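DNA mismatch repair protein MutS (Thermus aquaticus, PDB 1EWQ) binds mismatched DNA and has a weak ATPase activity, probably carrying out the recognition step of DNA mismatch repair. Local coordinates at residues T591-T596 with L692-Y697; V713-E718 with L722-Q727. All coordinates share one frame; numbering follows the deposited sequence.

Contact 1: residues T591-T596 with L692-Y697; sequences TFLRQT and LFATHY. With SO4 (sulfate ion), chain F.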
loop_
_atom_site.group_PDB
_atom_site.type_symbol
_atom_site.label_atom_id
_atom_site.label_comp_id
_atom_site.label_asym_id
_atom_site.label_seq_id
_atom_site.Cartn_x
_atom_site.Cartn_y
_atom_site.Cartn_z
ATOM N N THR C 591 -4.285 29.137 -7.137
ATOM C CA THR C 591 -2.850 29.168 -6.934
ATOM C C THR C 591 -2.462 30.548 -6.408
ATOM O O THR C 591 -1.570 30.669 -5.573
ATOM C CB THR C 591 -2.107 28.870 -8.258
ATOM O OG1 THR C 591 -2.291 27.493 -8.597
ATOM C CG2 THR C 591 -0.620 29.147 -8.124
ATOM N N PHE C 592 -3.141 31.586 -6.901
ATOM C CA PHE C 592 -2.872 32.949 -6.461
ATOM C C PHE C 592 -3.175 33.071 -4.971
ATOM O O PHE C 592 -2.418 33.684 -4.221
ATOM C CB PHE C 592 -3.720 33.940 -7.257
ATOM C CG PHE C 592 -3.467 35.379 -6.903
ATOM C CD1 PHE C 592 -2.209 35.948 -7.098
ATOM C CD2 PHE C 592 -4.491 36.175 -6.397
ATOM C CE1 PHE C 592 -1.979 37.298 -6.793
ATOM C CE2 PHE C 592 -4.274 37.520 -6.088
ATOM C CZ PHE C 592 -3.014 38.085 -6.289
ATOM N N LEU C 593 -4.288 32.485 -4.539
ATOM C CA LEU C 593 -4.649 32.520 -3.129
ATOM C C LEU C 593 -3.594 31.794 -2.311
ATOM O O LEU C 593 -3.047 32.351 -1.368
ATOM C CB LEU C 593 -6.004 31.847 -2.864
ATOM C CG LEU C 593 -7.293 32.446 -3.431
ATOM C CD1 LEU C 593 -8.489 31.929 -2.620
ATOM C CD2 LEU C 593 -7.239 33.940 -3.362
ATOM N N ARG C 594 -3.299 30.557 -2.684
ATOM C CA ARG C 594 -2.323 29.764 -1.947
ATOM C C ARG C 594 -0.926 30.381 -1.906
ATOM O O ARG C 594 -0.269 30.320 -0.867
ATOM C CB ARG C 594 -2.231 28.350 -2.516
ATOM C CG ARG C 594 -3.535 27.541 -2.444
ATOM C CD ARG C 594 -3.312 26.127 -2.962
ATOM N NE ARG C 594 -4.563 25.417 -3.160
ATOM C CZ ARG C 594 -5.153 25.241 -4.342
ATOM N NH1 ARG C 594 -4.597 25.720 -5.455
ATOM N NH2 ARG C 594 -6.312 24.601 -4.409
ATOM N N GLN C 595 -0.468 30.976 -3.014
ATOM C CA GLN C 595 0.871 31.570 -3.020
ATOM C C GLN C 595 0.951 32.696 -2.006
ATOM O O GLN C 595 1.990 32.909 -1.391
ATOM C CB GLN C 595 1.266 32.072 -4.428
ATOM C CG GLN C 595 0.916 33.516 -4.794
ATOM C CD GLN C 595 1.370 33.884 -6.224
ATOM O OE1 GLN C 595 1.599 35.054 -6.543
ATOM N NE2 GLN C 595 1.482 32.888 -7.079
ATOM N N THR C 596 -0.161 33.401 -1.823
ATOM C CA THR C 596 -0.228 34.500 -0.867
ATOM C C THR C 596 -0.001 33.958 0.547
ATOM O O THR C 596 0.808 34.489 1.305
ATOM C CB THR C 596 -1.601 35.188 -0.931
ATOM O OG1 THR C 596 -1.805 35.717 -2.244
ATOM C CG2 THR C 596 -1.687 36.310 0.089
ATOM N N LEU C 692 -9.104 37.147 0.736
ATOM C CA LEU C 692 -9.023 36.939 -0.710
ATOM C C LEU C 692 -10.191 35.985 -0.964
ATOM O O LEU C 692 -10.232 34.876 -0.426
ATOM C CB LEU C 692 -7.706 36.279 -1.130
ATOM C CG LEU C 692 -6.408 37.085 -1.095
ATOM C CD1 LEU C 692 -5.256 36.200 -1.562
ATOM C CD2 LEU C 692 -6.523 38.311 -1.994
ATOM N N PHE C 693 -11.140 36.423 -1.774
ATOM C CA PHE C 693 -12.326 35.632 -2.050
ATOM C C PHE C 693 -12.493 35.408 -3.541
ATOM O O PHE C 693 -12.957 36.302 -4.249
ATOM C CB PHE C 693 -13.548 36.370 -1.477
ATOM C CG PHE C 693 -14.838 35.590 -1.524
ATOM C CD1 PHE C 693 -15.940 36.025 -0.779
ATOM C CD2 PHE C 693 -14.970 34.438 -2.304
ATOM C CE1 PHE C 693 -17.144 35.329 -0.806
ATOM C CE2 PHE C 693 -16.180 33.730 -2.339
ATOM C CZ PHE C 693 -17.266 34.180 -1.588
ATOM N N ALA C 694 -12.098 34.220 -4.006
ATOM C CA ALA C 694 -12.230 33.842 -5.409
ATOM C C ALA C 694 -13.674 33.401 -5.607
ATOM O O ALA C 694 -14.166 32.529 -4.879
ATOM C CB ALA C 694 -11.288 32.690 -5.739
ATOM N N THR C 695 -14.349 33.981 -6.591
ATOM C CA THR C 695 -15.751 33.640 -6.835
ATOM C C THR C 695 -16.155 33.925 -8.275
ATOM O O THR C 695 -15.407 34.559 -9.017
ATOM C CB THR C 695 -16.682 34.453 -5.891
ATOM O OG1 THR C 695 -18.052 34.085 -6.106
ATOM C CG2 THR C 695 -16.521 35.942 -6.146
ATOM N N HIS C 696 -17.333 33.445 -8.666
ATOM C CA HIS C 696 -17.859 33.684 -10.007
ATOM C C HIS C 696 -18.992 34.691 -9.907
ATOM O O HIS C 696 -19.446 35.221 -10.914
ATOM C CB HIS C 696 -18.412 32.398 -10.620
ATOM C CG HIS C 696 -17.359 31.389 -10.938
ATOM N ND1 HIS C 696 -16.324 31.648 -11.809
ATOM C CD2 HIS C 696 -17.154 30.134 -10.469
ATOM C CE1 HIS C 696 -15.524 30.599 -11.860
ATOM N NE2 HIS C 696 -16.004 29.668 -11.055
ATOM N N TYR C 697 -19.455 34.944 -8.688
ATOM C CA TYR C 697 -20.556 35.879 -8.482
ATOM C C TYR C 697 -20.212 37.321 -8.834
ATOM O O TYR C 697 -19.512 38.007 -8.081
ATOM C CB TYR C 697 -21.022 35.813 -7.028
ATOM C CG TYR C 697 -21.688 34.505 -6.652
ATOM C CD1 TYR C 697 -21.645 34.039 -5.344
ATOM C CD2 TYR C 697 -22.418 33.770 -7.593
ATOM C CE1 TYR C 697 -22.313 32.887 -4.973
ATOM C CE2 TYR C 697 -23.096 32.609 -7.231
ATOM C CZ TYR C 697 -23.041 32.175 -5.919
ATOM O OH TYR C 697 -23.714 31.039 -5.528
HETATM S S SO4 F . -17.098 32.758 -15.321
HETATM O O1 SO4 F . -18.448 33.020 -15.851
HETATM O O2 SO4 F . -16.078 33.190 -16.293
HETATM O O3 SO4 F . -16.937 33.500 -14.063
HETATM O O4 SO4 F . -16.954 31.315 -15.072
#
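Leu593 of helix segment 591-596 lies opposite Leu692 of strand 692-694 in backbone register, and the two axes run nearly antiparallel, at 161°, with a closest approach of 9.4 Å. The CA atoms of Leu593 and Leu692 are 6.7 Å apart, and the contact between them is made by side chains. With its CG anti to the carbonyl carbon (chi1 -66°), Leu593 carries its branched end toward the strand and slides past Leu692 in the opposite direction. Its CD2 presses on Leu692 CB at 3.3 Å, tighter than usual van der Waals contact, while CD1 lies 4.3 Å from Ala694 CB. Thr596 meets Leu692 tip to tip, OG1 being 3.6 Å from Leu692 CD1; the hydroxyl is used within the helix, donating to Phe592 O at 2.9 Å. This is a P-loop NTPase arrangement: helix 589-603 follows the predicted ATP-binding loop, and Ala694 touches that Walker A region near Lys589. Beyond the strand, Thr695 OG1 accepts from Tyr697 N at 3.1 Å, forming an ST turn. Next to it, His696 ND1 donates to O3 of a sulfate ion at 3.0 Å, with O3 at the ring edge. Thr668 and Ser669 of the second subunit also bind this probably crystallisation-derived anion.

Contact 2: residues V713-E718 with L722-Q727; sequences VAAREE and LVFYHQ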
loop_
_atom_site.group_PDB
_atom_site.type_symbol
_atom_site.label_atom_id
_atom_site.label_comp_id
_atom_site.label_asym_id
_atom_site.label_seq_id
_atom_site.Cartn_x
_atom_site.Cartn_y
_atom_site.Cartn_z
ATOM N N VAL C 713 -9.206 37.506 -13.261
ATOM C CA VAL C 713 -8.356 36.872 -14.243
ATOM C C VAL C 713 -9.258 36.759 -15.461
ATOM O O VAL C 713 -10.484 36.808 -15.340
ATOM C CB VAL C 713 -7.880 35.480 -13.786
ATOM C CG1 VAL C 713 -6.867 35.635 -12.651
ATOM C CG2 VAL C 713 -9.066 34.645 -13.337
ATOM N N ALA C 714 -8.663 36.616 -16.632
ATOM C CA ALA C 714 -9.456 36.536 -17.838
ATOM C C ALA C 714 -9.014 35.434 -18.779
ATOM O O ALA C 714 -7.883 34.938 -18.707
ATOM C CB ALA C 714 -9.421 37.885 -18.561
ATOM N N ALA C 715 -9.934 35.046 -19.653
ATOM C CA ALA C 715 -9.665 34.042 -20.662
ATOM C C ALA C 715 -9.708 34.829 -21.963
ATOM O O ALA C 715 -10.294 35.914 -22.016
ATOM C CB ALA C 715 -10.741 32.974 -20.654
ATOM N N ARG C 716 -9.081 34.297 -23.002
ATOM C CA ARG C 716 -9.051 34.968 -24.292
ATOM C C ARG C 716 -9.440 34.006 -25.403
ATOM O O ARG C 716 -8.843 32.942 -25.548
ATOM C CB ARG C 716 -7.652 35.507 -24.559
ATOM C CG ARG C 716 -7.577 37.011 -24.706
ATOM C CD ARG C 716 -8.129 37.475 -26.041
ATOM N NE ARG C 716 -7.844 38.892 -26.261
ATOM C CZ ARG C 716 -8.214 39.577 -27.341
ATOM N NH1 ARG C 716 -8.893 38.976 -28.312
ATOM N NH2 ARG C 716 -7.901 40.864 -27.456
ATOM N N GLU C 717 -10.451 34.384 -26.176
ATOM C CA GLU C 717 -10.918 33.558 -27.282
ATOM C C GLU C 717 -10.028 33.912 -28.473
ATOM O O GLU C 717 -10.158 34.991 -29.051
ATOM C CB GLU C 717 -12.390 33.885 -27.569
ATOM C CG GLU C 717 -13.231 33.959 -26.287
ATOM C CD GLU C 717 -14.658 34.436 -26.511
ATOM O OE1 GLU C 717 -15.432 33.704 -27.166
ATOM O OE2 GLU C 717 -15.004 35.540 -26.031
ATOM N N GLU C 718 -9.110 33.015 -28.826
ATOM C CA GLU C 718 -8.194 33.277 -29.935
ATOM C C GLU C 718 -8.260 32.255 -31.072
ATOM O O GLU C 718 -9.327 31.717 -31.390
ATOM C CB GLU C 718 -6.752 33.353 -29.416
ATOM C CG GLU C 718 -6.573 34.228 -28.189
ATOM C CD GLU C 718 -5.141 34.227 -27.676
ATOM O OE1 GLU C 718 -4.520 33.143 -27.632
ATOM O OE2 GLU C 718 -4.639 35.309 -27.305
ATOM N N LEU C 722 -9.936 29.085 -26.827
ATOM C CA LEU C 722 -9.965 29.757 -25.531
ATOM C C LEU C 722 -8.602 29.615 -24.849
ATOM O O LEU C 722 -8.124 28.508 -24.615
ATOM C CB LEU C 722 -11.043 29.147 -24.633
ATOM C CG LEU C 722 -12.207 30.050 -24.215
ATOM C CD1 LEU C 722 -12.999 29.365 -23.116
ATOM C CD2 LEU C 722 -11.680 31.385 -23.721
ATOM N N VAL C 723 -7.980 30.739 -24.525
ATOM C CA VAL C 723 -6.678 30.708 -23.875
ATOM C C VAL C 723 -6.746 31.399 -22.511
ATOM O O VAL C 723 -7.039 32.591 -22.427
ATOM C CB VAL C 723 -5.611 31.402 -24.758
ATOM C CG1 VAL C 723 -4.252 31.353 -24.081
ATOM C CG2 VAL C 723 -5.548 30.721 -26.127
ATOM N N PHE C 724 -6.478 30.645 -21.446
ATOM C CA PHE C 724 -6.514 31.197 -20.093
ATOM C C PHE C 724 -5.230 31.925 -19.696
ATOM O O PHE C 724 -4.136 31.365 -19.769
ATOM C CB PHE C 724 -6.810 30.095 -19.070
ATOM C CG PHE C 724 -8.121 29.401 -19.294
ATOM C CD1 PHE C 724 -8.192 28.266 -20.089
ATOM C CD2 PHE C 724 -9.295 29.922 -18.759
ATOM C CE1 PHE C 724 -9.423 27.659 -20.356
ATOM C CE2 PHE C 724 -10.525 29.327 -19.018
ATOM C CZ PHE C 724 -10.593 28.195 -19.818
ATOM N N TYR C 725 -5.379 33.176 -19.275
ATOM C CA TYR C 725 -4.249 33.989 -18.846
ATOM C C TYR C 725 -4.177 34.043 -17.318
ATOM O O TYR C 725 -5.142 34.426 -16.646
ATOM C CB TYR C 725 -4.362 35.409 -19.413
ATOM C CG TYR C 725 -4.073 35.492 -20.894
ATOM C CD1 TYR C 725 -5.052 35.172 -21.842
ATOM C CD2 TYR C 725 -2.794 35.819 -21.349
ATOM C CE1 TYR C 725 -4.754 35.169 -23.208
ATOM C CE2 TYR C 725 -2.488 35.819 -22.708
ATOM C CZ TYR C 725 -3.466 35.489 -23.633
ATOM O OH TYR C 725 -3.141 35.448 -24.971
ATOM N N HIS C 726 -3.025 33.666 -16.778
ATOM C CA HIS C 726 -2.831 33.650 -15.339
ATOM C C HIS C 726 -2.441 34.986 -14.727
ATOM O O HIS C 726 -2.101 35.051 -13.547
ATOM C CB HIS C 726 -1.795 32.595 -14.968
ATOM C CG HIS C 726 -2.265 31.191 -15.186
ATOM N ND1 HIS C 726 -2.216 30.228 -14.200
ATOM C CD2 HIS C 726 -2.792 30.588 -16.276
ATOM C CE1 HIS C 726 -2.694 29.091 -14.674
ATOM N NE2 HIS C 726 -3.050 29.282 -15.932
ATOM N N GLN C 727 -2.481 36.055 -15.517
ATOM C CA GLN C 727 -2.148 37.369 -14.979
ATOM C C GLN C 727 -3.326 37.853 -14.135
ATOM O O GLN C 727 -4.480 37.815 -14.577
ATOM C CB GLN C 727 -1.887 38.387 -16.101
ATOM C CG GLN C 727 -0.573 38.230 -16.886
ATOM C CD GLN C 727 -0.567 37.035 -17.834
ATOM O OE1 GLN C 727 -1.597 36.670 -18.401
ATOM N NE2 GLN C 727 0.602 36.434 -18.021
HETATM O O HOH W 1 -6.015 36.721 -17.210
#
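Arg716 and Val723 form an antiparallel hydrogen-bonded pair between strands 713-716 and 723-727, whose axes approach to 4.5 Å at 153°. Both bonds of the pair are short: Val723 N to Arg716 O is 2.6 Å and Arg716 N to Val723 O is 2.7 Å. Ala715 and Phe724 follow as a non-hydrogen-bonded pair. On their face, Ala715 CB lies 3.6 Å from Leu722 CD2 and 3.9 Å from Phe724 CD2, approaching the ring obliquely. The face bearing Arg716, Val723 and Tyr725 is more polar. Tyr725 OH donates to Glu718 OE2 at 2.8 Å, and the carboxylate and ring planes stand 83° apart; the hydroxyl comes from above the carboxylate plane, 36° out of it. Glu718 CG is anti to the carbonyl carbon and the chain is extended beyond it, which carries the acid across Val723, at about a right angle to its side chain, to meet the phenol coming from the opposite direction. Arg716 CB sits at the ring edge, beside Tyr725 CE1. A phenylalanine in place of Tyr725 would probably leave Glu718 OE2 without this donor and its carboxylate freer to turn. The segments belong to the hairpin of strands 708-716 and 723-730, the latter being the outermost strand of its sheet within this chain. Leu722 packs on Val741 and Met744 of helix 738-744, Phe724 reaches Met586 of the predicted ATP-binding loop, and Val713 bonds through its backbone to Thr582 of strand 578-582.

Contacts 1 and 2 share one mixed sheet of the ATPase domain, their centres 16 Å apart and their nearest atoms about 6 Å apart, without touching. In contact 1 all four touching residues are buried, and an interior strand meets a helix mainly through leucine and alanine side chains, with one threonine whose hydroxyl is already bonded within its helix. Contact 2 lies at the sheet's margin and is only partly buried: it pairs strand with strand through backbone hydrogen bonds, adds a tyrosine-glutamate bond, and buries 485 Å² against 220 Å². Strand 578-582 lies between strands 690-694 and 708-716, so it separates the two contacts. Each also borders the predicted nucleotide loop, through Ala694 in one and Phe724 in the other.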